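Local coordinates for protein N-acylglucosamine 2-epimerase (Marinomonas mediterranea, PDB 5X32) that catalyses the reversible isomerisation of D-mannose to D-fructose and, less efficiently, of D-lyxose to D-xylulose, at residues A[13-16]-A[17-21]; A[82-86]-A[87-91]; A[118-121]-A[122-126]; A[136-139]-A[140-144]. All blocks are in the same frame, centred on the assembly; numbering follows the deposited sequence.

Interaction 1: A[13-16]-A[17-21]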
loop_
_atom_site.group_PDB
_atom_site.type_symbol
_atom_site.label_atom_id
_atom_site.label_comp_id
_atom_site.label_asym_id
_atom_site.label_seq_id
_atom_site.Cartn_x
_atom_site.Cartn_y
_atom_site.Cartn_z
ATOM N N GLU A 13 1.492 -4.089 18.652
ATOM C CA GLU A 13 2.946 -4.217 18.678
ATOM C C GLU A 13 3.386 -5.677 18.639
ATOM O O GLU A 13 4.395 -6.019 18.000
ATOM C CB GLU A 13 3.504 -3.531 19.914
ATOM C CG GLU A 13 3.732 -2.054 19.689
ATOM C CD GLU A 13 4.026 -1.310 20.973
ATOM O OE1 GLU A 13 4.113 -1.977 22.032
ATOM O OE2 GLU A 13 4.207 -0.067 20.911
ATOM N N ALA A 14 2.623 -6.531 19.328
ATOM C CA ALA A 14 2.907 -7.964 19.382
ATOM C C ALA A 14 2.775 -8.595 17.999
ATOM O O ALA A 14 3.645 -9.370 17.554
ATOM C CB ALA A 14 1.992 -8.632 20.350
ATOM N N HIS A 15 1.678 -8.251 17.327
ATOM C CA HIS A 15 1.384 -8.756 15.995
ATOM C C HIS A 15 2.404 -8.294 14.968
ATOM O O HIS A 15 2.847 -9.076 14.104
ATOM C CB HIS A 15 -0.005 -8.328 15.561
ATOM C CG HIS A 15 -0.291 -8.615 14.126
ATOM N ND1 HIS A 15 -0.590 -9.875 13.663
ATOM C CD2 HIS A 15 -0.273 -7.808 13.040
ATOM C CE1 HIS A 15 -0.769 -9.833 12.356
ATOM N NE2 HIS A 15 -0.577 -8.590 11.952
ATOM N N ILE A 16 2.756 -7.014 15.044
ATOM C CA ILE A 16 3.793 -6.504 14.169
ATOM C C ILE A 16 5.083 -7.273 14.445
ATOM O O ILE A 16 5.749 -7.718 13.517
ATOM C CB ILE A 16 4.038 -5.001 14.343
ATOM C CG1 ILE A 16 2.814 -4.208 13.886
ATOM C CG2 ILE A 16 5.236 -4.591 13.517
ATOM C CD1 ILE A 16 2.897 -2.719 14.197
ATOM N N GLU A 17 5.398 -7.485 15.716
ATOM C CA GLU A 17 6.667 -8.130 16.042
ATOM C C GLU A 17 6.697 -9.561 15.497
ATOM O O GLU A 17 7.734 -10.019 14.987
ATOM C CB GLU A 17 6.923 -8.103 17.558
ATOM C CG GLU A 17 7.946 -9.110 18.032
ATOM C CD GLU A 17 8.141 -9.102 19.546
ATOM O OE1 GLU A 17 7.219 -9.530 20.289
ATOM O OE2 GLU A 17 9.209 -8.637 19.997
ATOM N N LYS A 18 5.548 -10.234 15.498
ATOM C CA LYS A 18 5.552 -11.622 15.042
ATOM C C LYS A 18 5.636 -11.651 13.499
ATOM O O LYS A 18 6.292 -12.545 12.895
ATOM C CB LYS A 18 4.328 -12.385 15.583
ATOM C CG LYS A 18 4.398 -13.914 15.370
ATOM C CD LYS A 18 3.167 -14.669 15.927
ATOM C CE LYS A 18 3.370 -16.209 15.949
ATOM N NZ LYS A 18 4.057 -16.745 17.185
ATOM N N THR A 19 5.070 -10.623 12.866
ATOM C CA THR A 19 5.172 -10.538 11.417
ATOM C C THR A 19 6.601 -10.236 10.985
ATOM O O THR A 19 7.110 -10.831 10.039
ATOM C CB THR A 19 4.230 -9.475 10.851
ATOM O OG1 THR A 19 2.882 -9.924 11.025
ATOM C CG2 THR A 19 4.495 -9.238 9.362
ATOM N N MET A 20 7.252 -9.334 11.704
ATOM C CA MET A 20 8.640 -8.996 11.437
ATOM C C MET A 20 9.478 -10.262 11.556
ATOM O O MET A 20 10.370 -10.518 10.729
ATOM C CB MET A 20 9.139 -7.921 12.404
ATOM C CG MET A 20 8.767 -6.510 12.020
ATOM S SD MET A 20 9.350 -6.100 10.371
ATOM C CE MET A 20 11.099 -5.850 10.673
ATOM N N ALA A 21 9.165 -11.057 12.582
ATOM C CA ALA A 21 9.940 -12.262 12.858
ATOM C C ALA A 21 9.772 -13.315 11.769
ATOM O O ALA A 21 10.651 -14.151 11.605
ATOM C CB ALA A 21 9.575 -12.825 14.193
#
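T19 and H15 meet one helical turn apart, on the buried, more closely packed side of helix 9-23. The carbonyl O of H15 accepts two hydrogen bonds, from T19 N at 3.0 Å and from T19 OG1 at 3.2 Å, the two donors arriving from opposite faces of the carbonyl plane. With OG1 anti to the carbonyl carbon (chi1 -69°), the hydroxyl folds back along the helix to H15 O. OG1 also lies over one face of the H15 imidazole, displaced toward its rim, with NE2 of H15 3.8 Å away from OG1 of T19. Without the hydroxyl, as with a valine here, H15 O would probably keep the T19 amide and the weak K18 N bond but lose its side-chain donor, and the imidazole face its polar neighbour. On the same buried side, I16 CG2 faces M20 CG at 4.3 Å, while M20 N bonds to I16 O at 2.9 Å and 166°.

The solvent side is looser. A14, E17 and K18 are exposed, and what joins them is mostly backbone: E17 N bonds to E13 O and K18 N to A14 O. The extended E17 chain touches the first segment through CB, near E13 O.

The H15 ring packs edge-to-face with that of W341. H380, probably a catalytic proton donor/acceptor, has its side chain about 10 Å from that of T19. It belongs to helix 379-390, on which this amphipathic helix packs through I16, as helices do in the alpha/alpha-barrel of the N-acylglucosamine 2-epimerase family.

Interaction 2: A[82-86]-A[87-91]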
loop_
_atom_site.group_PDB
_atom_site.type_symbol
_atom_site.label_atom_id
_atom_site.label_comp_id
_atom_site.label_asym_id
_atom_site.label_seq_id
_atom_site.Cartn_x
_atom_site.Cartn_y
_atom_site.Cartn_z
ATOM N N ILE A 82 18.230 -0.079 0.917
ATOM C CA ILE A 82 18.477 1.141 0.159
ATOM C C ILE A 82 19.650 0.947 -0.812
ATOM O O ILE A 82 19.604 1.396 -1.965
ATOM C CB ILE A 82 18.784 2.319 1.080
ATOM C CG1 ILE A 82 17.605 2.617 1.994
ATOM C CG2 ILE A 82 19.064 3.553 0.253
ATOM C CD1 ILE A 82 16.422 3.207 1.249
ATOM N N GLN A 83 20.685 0.253 -0.352
ATOM C CA GLN A 83 21.843 -0.001 -1.200
ATOM C C GLN A 83 21.415 -0.797 -2.422
ATOM O O GLN A 83 21.743 -0.432 -3.557
ATOM C CB GLN A 83 22.937 -0.736 -0.422
ATOM C CG GLN A 83 23.689 0.158 0.539
ATOM C CD GLN A 83 24.595 -0.621 1.470
ATOM O OE1 GLN A 83 24.829 -1.817 1.279
ATOM N NE2 GLN A 83 25.102 0.055 2.500
ATOM N N TYR A 84 20.649 -1.861 -2.203
ATOM C CA TYR A 84 20.184 -2.660 -3.339
ATOM C C TYR A 84 19.315 -1.831 -4.280
ATOM O O TYR A 84 19.327 -2.016 -5.502
ATOM C CB TYR A 84 19.375 -3.843 -2.870
ATOM C CG TYR A 84 19.061 -4.836 -3.954
ATOM C CD1 TYR A 84 20.020 -5.724 -4.405
ATOM C CD2 TYR A 84 17.808 -4.850 -4.563
ATOM C CE1 TYR A 84 19.726 -6.641 -5.397
ATOM C CE2 TYR A 84 17.507 -5.752 -5.559
ATOM C CZ TYR A 84 18.467 -6.649 -5.973
ATOM O OH TYR A 84 18.161 -7.546 -6.971
ATOM N N LEU A 85 18.532 -0.934 -3.698
ATOM C CA LEU A 85 17.634 -0.127 -4.494
ATOM C C LEU A 85 18.456 0.706 -5.455
ATOM O O LEU A 85 18.207 0.710 -6.662
ATOM C CB LEU A 85 16.757 0.761 -3.601
ATOM C CG LEU A 85 15.794 1.697 -4.333
ATOM C CD1 LEU A 85 14.852 0.927 -5.251
ATOM C CD2 LEU A 85 14.993 2.518 -3.332
ATOM N N ARG A 86 19.484 1.355 -4.921
ATOM C CA ARG A 86 20.208 2.356 -5.697
ATOM C C ARG A 86 21.271 1.786 -6.634
ATOM O O ARG A 86 21.561 2.369 -7.676
ATOM C CB ARG A 86 20.855 3.353 -4.751
ATOM C CG ARG A 86 19.898 3.937 -3.753
ATOM C CD ARG A 86 20.352 5.303 -3.372
ATOM N NE ARG A 86 20.204 6.186 -4.513
ATOM C CZ ARG A 86 21.053 7.153 -4.813
ATOM N NH1 ARG A 86 22.128 7.345 -4.053
ATOM N NH2 ARG A 86 20.831 7.908 -5.880
ATOM N N GLN A 87 21.836 0.641 -6.294
ATOM C CA GLN A 87 22.927 0.108 -7.110
ATOM C C GLN A 87 22.476 -0.918 -8.136
ATOM O O GLN A 87 23.132 -1.104 -9.167
ATOM C CB GLN A 87 24.002 -0.482 -6.205
ATOM C CG GLN A 87 24.403 0.506 -5.125
ATOM C CD GLN A 87 25.372 -0.063 -4.118
ATOM O OE1 GLN A 87 25.737 -1.242 -4.175
ATOM N NE2 GLN A 87 25.781 0.773 -3.166
ATOM N N ARG A 88 21.358 -1.580 -7.857
ATOM C CA ARG A 88 20.877 -2.626 -8.742
ATOM C C ARG A 88 19.638 -2.172 -9.496
ATOM O O ARG A 88 19.529 -2.414 -10.705
ATOM C CB ARG A 88 20.591 -3.905 -7.956
ATOM C CG ARG A 88 20.131 -5.045 -8.817
ATOM C CD ARG A 88 21.025 -5.210 -10.001
ATOM N NE ARG A 88 20.653 -6.342 -10.838
ATOM C CZ ARG A 88 19.959 -6.198 -11.958
ATOM N NH1 ARG A 88 19.587 -4.979 -12.337
ATOM N NH2 ARG A 88 19.646 -7.254 -12.701
ATOM N N HIS A 89 18.700 -1.538 -8.785
ATOM C CA HIS A 89 17.434 -1.150 -9.402
ATOM C C HIS A 89 17.555 0.158 -10.154
ATOM O O HIS A 89 16.973 0.312 -11.239
ATOM C CB HIS A 89 16.297 -1.048 -8.364
ATOM C CG HIS A 89 15.623 -2.353 -8.096
ATOM N ND1 HIS A 89 14.726 -2.918 -8.974
ATOM C CD2 HIS A 89 15.712 -3.204 -7.048
ATOM C CE1 HIS A 89 14.302 -4.071 -8.485
ATOM N NE2 HIS A 89 14.887 -4.269 -7.318
ATOM N N GLN A 90 18.305 1.102 -9.586
ATOM C CA GLN A 90 18.374 2.425 -10.195
ATOM C C GLN A 90 19.315 2.383 -11.380
ATOM O O GLN A 90 20.531 2.398 -11.220
ATOM C CB GLN A 90 18.856 3.489 -9.218
ATOM C CG GLN A 90 18.562 4.906 -9.712
ATOM C CD GLN A 90 19.266 5.975 -8.884
ATOM O OE1 GLN A 90 20.035 5.673 -7.965
ATOM N NE2 GLN A 90 18.988 7.230 -9.198
ATOM N N SER A 91 18.728 2.351 -12.568
ATOM C CA SER A 91 19.469 2.351 -13.806
ATOM C C SER A 91 19.852 3.727 -14.319
ATOM O O SER A 91 19.461 4.768 -13.790
ATOM C CB SER A 91 18.690 1.638 -14.909
ATOM O OG SER A 91 17.638 2.454 -15.391
#
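Q83 begins the contact by accepting Q87 N on its carbonyl O at 2.9 Å, an ordinary helical bond, with the aliphatic Q87 CG lying near the same oxygen. Y84 follows with a side-chain contact. Its ring carries R88 CB over one face, 4.0 Å from the centroid and 15° off the normal, a CH-pi contact, and R88 CG extends the cover to Y84 CZ at 3.7 Å. Both side chains leave with CG anti to the backbone N (chi1 -170° and -178°), which makes them run side by side. The H89 imidazole reaches the same ring obliquely, H89 CD2 lying 3.5 Å from Y84 CE2. An alanine at Y84 would probably cost the R88 CB and CG methylenes the ring face they pack on and H89 CD2 its aromatic neighbour, leaving a gap beside them.

L85 O receives Q90 N at 3.0 Å, a bond spanning five residues that accompanies the wider pi-type turn at 87-89, and L85 CD1 packs on H89 CB. R86 runs alongside Q90, with R86 NH2 3.2 Å from Q90 OE1.

The polar ends are held from outside: the R88 guanidinium by N105 and the G102 carbonyl, H89 ND1 by the V97 carbonyl. Y84, R88 and H89 also rest on L100 of strand 99-101, while L85 faces L52 of helix 52-69 and Y122 of helix 112-127.

Interaction 3: A[118-121]-A[122-126]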
loop_
_atom_site.group_PDB
_atom_site.type_symbol
_atom_site.label_atom_id
_atom_site.label_comp_id
_atom_site.label_asym_id
_atom_site.label_seq_id
_atom_site.Cartn_x
_atom_site.Cartn_y
_atom_site.Cartn_z
ATOM N N VAL A 118 9.220 4.087 -4.703
ATOM C CA VAL A 118 10.601 4.536 -4.599
ATOM C C VAL A 118 10.661 5.774 -3.688
ATOM O O VAL A 118 11.498 5.845 -2.769
ATOM C CB VAL A 118 11.206 4.854 -5.987
ATOM C CG1 VAL A 118 12.529 5.618 -5.844
ATOM C CG2 VAL A 118 11.459 3.570 -6.753
ATOM N N ILE A 119 9.744 6.718 -3.908
ATOM C CA ILE A 119 9.619 7.887 -3.037
ATOM C C ILE A 119 9.290 7.495 -1.594
ATOM O O ILE A 119 9.885 8.021 -0.651
ATOM C CB ILE A 119 8.541 8.860 -3.565
ATOM C CG1 ILE A 119 9.082 9.629 -4.768
ATOM C CG2 ILE A 119 8.114 9.851 -2.489
ATOM C CD1 ILE A 119 8.075 10.508 -5.434
ATOM N N LEU A 120 8.379 6.542 -1.421
ATOM C CA LEU A 120 8.031 6.066 -0.084
ATOM C C LEU A 120 9.258 5.527 0.648
ATOM O O LEU A 120 9.535 5.893 1.813
ATOM C CB LEU A 120 6.954 4.984 -0.169
ATOM C CG LEU A 120 6.463 4.476 1.184
ATOM C CD1 LEU A 120 5.605 5.518 1.887
ATOM C CD2 LEU A 120 5.747 3.136 1.045
ATOM N N ALA A 121 10.007 4.679 -0.055
ATOM C CA ALA A 121 11.229 4.103 0.499
ATOM C C ALA A 121 12.248 5.198 0.847
ATOM O O ALA A 121 12.851 5.157 1.921
ATOM C CB ALA A 121 11.843 3.095 -0.468
ATOM N N TYR A 122 12.423 6.190 -0.027
ATOM C CA TYR A 122 13.370 7.272 0.294
ATOM C C TYR A 122 12.918 8.081 1.504
ATOM O O TYR A 122 13.770 8.443 2.322
ATOM C CB TYR A 122 13.608 8.205 -0.912
ATOM C CG TYR A 122 14.449 7.548 -1.989
ATOM C CD1 TYR A 122 15.288 6.493 -1.672
ATOM C CD2 TYR A 122 14.363 7.943 -3.320
ATOM C CE1 TYR A 122 16.044 5.868 -2.636
ATOM C CE2 TYR A 122 15.119 7.321 -4.297
ATOM C CZ TYR A 122 15.962 6.281 -3.946
ATOM O OH TYR A 122 16.724 5.631 -4.893
ATOM N N SER A 123 11.606 8.331 1.643
ATOM C CA SER A 123 11.099 8.994 2.847
ATOM C C SER A 123 11.573 8.228 4.063
ATOM O O SER A 123 12.200 8.788 4.959
ATOM C CB SER A 123 9.570 9.063 2.876
ATOM O OG SER A 123 9.047 9.791 1.787
ATOM N N ASN A 124 11.346 6.922 4.057
ATOM C CA ASN A 124 11.720 6.147 5.229
ATOM C C ASN A 124 13.234 6.173 5.495
ATOM O O ASN A 124 13.684 6.260 6.662
ATOM C CB ASN A 124 11.197 4.725 5.083
ATOM C CG ASN A 124 9.738 4.629 5.476
ATOM O OD1 ASN A 124 9.417 4.415 6.645
ATOM N ND2 ASN A 124 8.839 4.844 4.507
ATOM N N ALA A 125 14.012 6.125 4.414
ATOM C CA ALA A 125 15.461 6.283 4.521
ATOM C C ALA A 125 15.784 7.577 5.258
ATOM O O ALA A 125 16.571 7.586 6.203
ATOM C CB ALA A 125 16.116 6.277 3.147
ATOM N N LEU A 126 15.178 8.668 4.809
ATOM C CA LEU A 126 15.395 9.959 5.434
ATOM C C LEU A 126 15.066 9.939 6.919
ATOM O O LEU A 126 15.885 10.384 7.728
ATOM C CB LEU A 126 14.568 11.045 4.748
ATOM C CG LEU A 126 14.795 12.440 5.328
ATOM C CD1 LEU A 126 16.186 12.885 5.016
ATOM C CD2 LEU A 126 13.786 13.438 4.812
#
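V118 and Y122 lie side by side one turn apart on helix 112-127 of the alpha/alpha-barrel fold of this family, where the contact is buried. The Y122 side chain can be traced outward. Its CB sits 3.7 Å from V118 O. A chi1 of -73° keeps CG beside the backbone N and turns the ring back over the preceding turn, and V118 O comes to lie over one ring face, 3.5 Å from Y122 CG. CD2 faces both V118 O and V118 CG1, CE2 makes the close apolar contact with V118 CG1 at 3.5 Å, and CZ still touches that methyl. At the tip, OH leaves the segment pair and hydrogen-bonds to the hydroxyl of Y96.

Polar side chains in this buried stretch return to the backbone. S123 OG donates to I119 O at 3.1 Å, from 38° above the carbonyl plane, beside the regular bond from S123 N. N124 lies along L120, its OD1 taken by Q64 NE2 of helix 52-69. Its other end completes the pattern: L120 O is gripped twice, by N124 N and by N124 ND2, the latter at 3.0 Å with an N-H...O angle of 163° and L120 O close to the amide plane of N124.

Interaction 4: A[136-139]-A[140-144]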
loop_
_atom_site.group_PDB
_atom_site.type_symbol
_atom_site.label_atom_id
_atom_site.label_comp_id
_atom_site.label_asym_id
_atom_site.label_seq_id
_atom_site.Cartn_x
_atom_site.Cartn_y
_atom_site.Cartn_z
ATOM N N TRP A 136 17.233 12.653 -2.750
ATOM C CA TRP A 136 16.723 11.550 -3.564
ATOM C C TRP A 136 15.226 11.715 -3.824
ATOM O O TRP A 136 14.757 11.584 -4.963
ATOM C CB TRP A 136 16.975 10.225 -2.869
ATOM C CG TRP A 136 18.403 9.923 -2.674
ATOM C CD1 TRP A 136 19.449 10.459 -3.358
ATOM C CD2 TRP A 136 18.968 9.007 -1.722
ATOM N NE1 TRP A 136 20.628 9.929 -2.904
ATOM C CE2 TRP A 136 20.366 9.038 -1.899
ATOM C CE3 TRP A 136 18.428 8.162 -0.747
ATOM C CZ2 TRP A 136 21.233 8.262 -1.135
ATOM C CZ3 TRP A 136 19.293 7.392 0.018
ATOM C CH2 TRP A 136 20.680 7.449 -0.183
ATOM N N ILE A 137 14.491 12.055 -2.770
ATOM C CA ILE A 137 13.058 12.264 -2.886
ATOM C C ILE A 137 12.852 13.330 -3.936
ATOM O O ILE A 137 12.104 13.162 -4.934
ATOM C CB ILE A 137 12.439 12.729 -1.550
ATOM C CG1 ILE A 137 12.534 11.638 -0.486
ATOM C CG2 ILE A 137 11.006 13.182 -1.761
ATOM C CD1 ILE A 137 12.151 12.111 0.881
ATOM N N GLU A 138 13.635 14.388 -3.746
ATOM C CA GLU A 138 13.537 15.580 -4.572
ATOM C C GLU A 138 13.866 15.207 -6.014
ATOM O O GLU A 138 13.200 15.686 -6.939
ATOM C CB GLU A 138 14.453 16.673 -4.012
ATOM C CG GLU A 138 14.819 17.803 -4.937
ATOM C CD GLU A 138 15.843 18.744 -4.292
ATOM O OE1 GLU A 138 15.835 18.915 -3.047
ATOM O OE2 GLU A 138 16.693 19.277 -5.037
ATOM N N VAL A 139 14.846 14.318 -6.202
ATOM C CA VAL A 139 15.210 13.922 -7.558
ATOM C C VAL A 139 14.053 13.164 -8.186
ATOM O O VAL A 139 13.621 13.467 -9.303
ATOM C CB VAL A 139 16.451 13.005 -7.623
ATOM C CG1 VAL A 139 16.669 12.524 -9.073
ATOM C CG2 VAL A 139 17.690 13.695 -7.068
ATOM N N THR A 140 13.522 12.201 -7.432
ATOM C CA THR A 140 12.538 11.281 -7.982
ATOM C C THR A 140 11.257 12.018 -8.318
ATOM O O THR A 140 10.648 11.799 -9.383
ATOM C CB THR A 140 12.268 10.134 -7.011
ATOM O OG1 THR A 140 13.521 9.541 -6.644
ATOM C CG2 THR A 140 11.384 9.080 -7.665
ATOM N N TYR A 141 10.899 12.955 -7.452
ATOM C CA TYR A 141 9.734 13.776 -7.718
ATOM C C TYR A 141 9.884 14.459 -9.085
ATOM O O TYR A 141 8.941 14.462 -9.883
ATOM C CB TYR A 141 9.528 14.811 -6.595
ATOM C CG TYR A 141 8.274 15.628 -6.770
ATOM C CD1 TYR A 141 8.285 16.804 -7.504
ATOM C CD2 TYR A 141 7.069 15.212 -6.222
ATOM C CE1 TYR A 141 7.136 17.549 -7.669
ATOM C CE2 TYR A 141 5.918 15.948 -6.378
ATOM C CZ TYR A 141 5.950 17.116 -7.105
ATOM O OH TYR A 141 4.794 17.857 -7.276
ATOM N N ASP A 142 11.086 14.946 -9.406
ATOM C CA ASP A 142 11.208 15.680 -10.657
ATOM C C ASP A 142 11.222 14.746 -11.850
ATOM O O ASP A 142 10.671 15.102 -12.902
ATOM C CB ASP A 142 12.458 16.571 -10.670
ATOM C CG ASP A 142 12.602 17.389 -9.409
ATOM O OD1 ASP A 142 11.673 18.173 -9.085
ATOM O OD2 ASP A 142 13.685 17.328 -8.800
ATOM N N LEU A 143 11.720 13.523 -11.656
ATOM C CA LEU A 143 11.628 12.524 -12.705
ATOM C C LEU A 143 10.166 12.344 -13.069
ATOM O O LEU A 143 9.807 12.253 -14.246
ATOM C CB LEU A 143 12.234 11.211 -12.245
ATOM C CG LEU A 143 12.010 10.018 -13.170
ATOM C CD1 LEU A 143 12.682 10.208 -14.507
ATOM C CD2 LEU A 143 12.553 8.766 -12.513
ATOM N N LEU A 144 9.315 12.426 -12.053
ATOM C CA LEU A 144 7.911 12.147 -12.238
ATOM C C LEU A 144 7.302 13.363 -12.896
ATOM O O LEU A 144 6.580 13.245 -13.901
ATOM C CB LEU A 144 7.293 11.839 -10.872
ATOM C CG LEU A 144 7.222 10.367 -10.465
ATOM C CD1 LEU A 144 7.097 10.243 -8.972
ATOM C CD2 LEU A 144 6.020 9.717 -11.145
#
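T140 N to W136 O, Y141 N to I137 O and L143 N to V139 O are i-to-i+4 hydrogen bonds of 2.8 to 3.0 Å that keep helix 133-147 regular, whereas D142 N has weak bonds to E138 O and V139 O. Among the side chains, T140 bonds back to the helix. Its hydroxyl, rotated to a chi1 of -53°, points away from the residue's own carbonyl and returns to W136 O, 2.9 Å from T140 OG1. This donor sits 40° above the carbonyl plane, whereas T140 N approaches nearly straight on, and the W136 carbonyl thus takes two bonds from one residue. On the buried side, T140 touches I119 and Y122 of helix 112-127, and Y141 leaves the contact to set its ring edge-to-face with that of Y195.

The other side of the helix is more open. E138 and D142 run side by side in the same direction, although the exact placement of the D142 carboxylate, modelled very near E138 O, is doubtful.

The chemistry therefore differs across the helix. Where it is buried, the T140 hydroxyl has its hydrogen bonded within its own helix, which probably lets it lie against helix 112-127 without needing an acceptor there. Where it is more open, two acidic side chains stand near each other, and the exposure of E138 to solvent probably eases any mutual repulsion.

How the interactions relate
Interaction 3 is wholly buried; the other three contacts each have a buried and a solvent-facing side. Interactions 2, 3 and 4 form one cluster on helices 72-89, 112-127 and 133-147, with Y122 at the junction: its CE1 lies 3.6 Å from L85 CD2, and its CD2 3.5 Å from W136 CB. R86 adds a cation-pi contact with W136 between interactions 2 and 4. Interaction 1 stands apart on helix 9-23, its nearest atoms about 11 Å from interaction 3. Hydroxyl-to-carbonyl bonds recur in interactions 1, 3 and 4, whereas the side chains of interaction 2, at a helix end with a wider turn, meet mainly by aromatic and aliphatic packing.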